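Local coordinates for protein FMN reductase (NADPH) (Bacillus subtilis, PDB 3N2S) that uses NADPH to drive the reduction of flavin mononucleotide, and also reduces nitroaromatic compounds, quinones and azo dyes as a homodimeric flavoprotein, at residues 75-80 against 119-124. Residues are numbered along the deposited sequence; the frame is centred on the assembly and turned at random.
Sequences HFFVFC and QNMSIA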
loop_
_atom_site.group_PDB
_atom_site.type_symbol
_atom_site.label_atom_id
_atom_site.label_comp_id
_atom_site.label_asym_id
_atom_site.label_seq_id
_atom_site.Cartn_x
_atom_site.Cartn_y
_atom_site.Cartn_z
ATOM N N HIS A 75 -15.820 8.978 -10.987
ATOM C CA HIS A 75 -14.698 9.878 -10.664
ATOM C C HIS A 75 -13.405 9.115 -10.866
ATOM O O HIS A 75 -13.384 7.896 -10.646
ATOM C CB HIS A 75 -14.775 10.383 -9.205
ATOM C CG HIS A 75 -14.055 11.688 -8.972
ATOM N ND1 HIS A 75 -14.340 12.814 -9.722
ATOM C CD2 HIS A 75 -13.122 12.016 -8.050
ATOM C CE1 HIS A 75 -13.561 13.775 -9.256
ATOM N NE2 HIS A 75 -12.823 13.347 -8.241
ATOM N N PHE A 76 -12.330 9.817 -11.262
ATOM C CA PHE A 76 -11.020 9.188 -11.410
ATOM C C PHE A 76 -10.033 9.824 -10.433
ATOM O O PHE A 76 -9.769 11.025 -10.522
ATOM C CB PHE A 76 -10.507 9.237 -12.859
ATOM C CG PHE A 76 -9.256 8.421 -13.102
ATOM C CD1 PHE A 76 -9.268 7.034 -12.954
ATOM C CD2 PHE A 76 -8.063 9.036 -13.489
ATOM C CE1 PHE A 76 -8.100 6.291 -13.167
ATOM C CE2 PHE A 76 -6.912 8.290 -13.711
ATOM C CZ PHE A 76 -6.942 6.925 -13.562
ATOM N N PHE A 77 -9.534 9.030 -9.484
ATOM C CA PHE A 77 -8.579 9.491 -8.479
ATOM C C PHE A 77 -7.166 9.079 -8.868
ATOM O O PHE A 77 -6.962 7.952 -9.307
ATOM C CB PHE A 77 -8.909 8.907 -7.093
ATOM C CG PHE A 77 -10.263 9.269 -6.519
ATOM C CD1 PHE A 77 -10.403 10.354 -5.654
ATOM C CD2 PHE A 77 -11.382 8.476 -6.772
ATOM C CE1 PHE A 77 -11.641 10.649 -5.067
ATOM C CE2 PHE A 77 -12.631 8.797 -6.213
ATOM C CZ PHE A 77 -12.747 9.875 -5.358
ATOM N N VAL A 78 -6.185 9.974 -8.682
ATOM C CA VAL A 78 -4.785 9.613 -8.933
ATOM C C VAL A 78 -4.051 9.692 -7.599
ATOM O O VAL A 78 -3.994 10.770 -6.989
ATOM C CB VAL A 78 -4.067 10.401 -10.072
ATOM C CG1 VAL A 78 -2.599 9.961 -10.198
ATOM C CG2 VAL A 78 -4.799 10.220 -11.402
ATOM N N PHE A 79 -3.493 8.549 -7.150
ATOM C CA PHE A 79 -2.745 8.492 -5.897
ATOM C C PHE A 79 -1.300 8.782 -6.168
ATOM O O PHE A 79 -0.699 8.146 -7.038
ATOM C CB PHE A 79 -2.923 7.130 -5.174
ATOM C CG PHE A 79 -4.248 7.063 -4.458
ATOM C CD1 PHE A 79 -4.330 7.301 -3.090
ATOM C CD2 PHE A 79 -5.428 6.822 -5.163
ATOM C CE1 PHE A 79 -5.567 7.287 -2.434
ATOM C CE2 PHE A 79 -6.661 6.784 -4.504
ATOM C CZ PHE A 79 -6.722 7.025 -3.142
ATOM N N CYS A 80 -0.736 9.730 -5.408
ATOM C CA CYS A 80 0.675 10.127 -5.564
ATOM C C CYS A 80 1.443 9.949 -4.296
ATOM O O CYS A 80 0.934 10.312 -3.237
ATOM C CB CYS A 80 0.793 11.587 -6.007
ATOM S SG CYS A 80 -0.173 12.025 -7.462
ATOM N N GLN A 119 -6.333 1.718 -0.529
ATOM C CA GLN A 119 -7.106 0.530 -0.171
ATOM C C GLN A 119 -8.260 0.840 0.785
ATOM O O GLN A 119 -9.319 0.223 0.662
ATOM C CB GLN A 119 -6.225 -0.650 0.259
ATOM C CG GLN A 119 -6.999 -1.978 0.369
ATOM C CD GLN A 119 -7.821 -2.425 -0.836
ATOM O OE1 GLN A 119 -8.862 -3.083 -0.688
ATOM N NE2 GLN A 119 -7.424 -2.082 -2.046
ATOM N N ASN A 120 -8.081 1.832 1.673
ATOM C CA ASN A 120 -9.171 2.313 2.533
ATOM C C ASN A 120 -10.267 2.916 1.650
ATOM O O ASN A 120 -11.455 2.638 1.862
ATOM C CB ASN A 120 -8.668 3.372 3.507
ATOM C CG ASN A 120 -8.528 2.876 4.926
ATOM O OD1 ASN A 120 -8.242 3.637 5.845
ATOM N ND2 ASN A 120 -8.716 1.597 5.132
HETATM N N MSE A 121 -9.869 3.729 0.646
HETATM C CA MSE A 121 -10.839 4.305 -0.298
HETATM C C MSE A 121 -11.587 3.195 -1.046
HETATM O O MSE A 121 -12.805 3.287 -1.223
HETATM C CB MSE A 121 -10.159 5.263 -1.316
HETATM C CG MSE A 121 -11.184 5.886 -2.276
HETATM SE SE MSE A 121 -10.502 7.169 -3.534
HETATM C CE MSE A 121 -10.122 8.695 -2.293
ATOM N N SER A 122 -10.854 2.145 -1.485
ATOM C CA SER A 122 -11.448 1.049 -2.244
ATOM C C SER A 122 -12.510 0.318 -1.408
ATOM O O SER A 122 -13.624 0.090 -1.898
ATOM C CB SER A 122 -10.368 0.077 -2.731
ATOM O OG SER A 122 -9.501 0.734 -3.651
ATOM N N ILE A 123 -12.175 -0.023 -0.154
ATOM C CA ILE A 123 -13.121 -0.721 0.750
ATOM C C ILE A 123 -14.335 0.175 1.039
ATOM O O ILE A 123 -15.478 -0.307 1.020
ATOM C CB ILE A 123 -12.435 -1.215 2.035
ATOM C CG1 ILE A 123 -11.303 -2.230 1.730
ATOM C CG2 ILE A 123 -13.440 -1.834 3.021
ATOM C CD1 ILE A 123 -10.201 -2.112 2.871
ATOM N N ALA A 124 -14.088 1.463 1.305
ATOM C CA ALA A 124 -15.189 2.412 1.540
ATOM C C ALA A 124 -16.117 2.451 0.314
ATOM O O ALA A 124 -17.332 2.315 0.483
ATOM C CB ALA A 124 -14.637 3.792 1.839
#
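Phe77 on strand 75-82 and Met121 on helix 104-127 form the nearest CA pair between the two segments, 9.9 Å apart, and side chains alone span that interval. Met121, built as selenomethionine, supplies the whole helix side of the contact. Its CG lies anti to the backbone N (chi1 -179°) and the next torsion is also extended, which sends the chain straight out from the helix; the bend at chi3 then turns the methyl CE along the aromatic surface. The selenium sits almost exactly over the centre of the Phe77 ring, 3.5 Å from SE to the ring centroid and only 9° off the normal. CE adds a CH-pi contact over the same face, 3.7 Å from Phe77 CE1. On the opposite face, displaced toward the rim, lies CD2 of His75, 3.4 Å above the ring plane; the imidazole comes edge-on to this face, so that Phe77 lies between the His75 edge and the selenium. Phe79, two residues along the strand and pointing to the same side of the sheet, meets Met121 differently: its edge is presented, with CZ 3.8 Å from SE and the selenium near the plane of the ring. With an alanine here instead of Phe77, the selenium and methyl of Met121 would probably lose the aromatic face they rest on, and CD2 of His75 the ring it abuts. Leu30 of helix 24-35 touches both Phe77 and Met121, while Leu161 from strand 155-164 also packs on Met121. The paired face-on and edge-on approaches are Met-aromatic contacts, here fastening a helix to a central strand of the antiparallel sheet within the buried core of the nitroreductase alpha-beta-alpha sandwich.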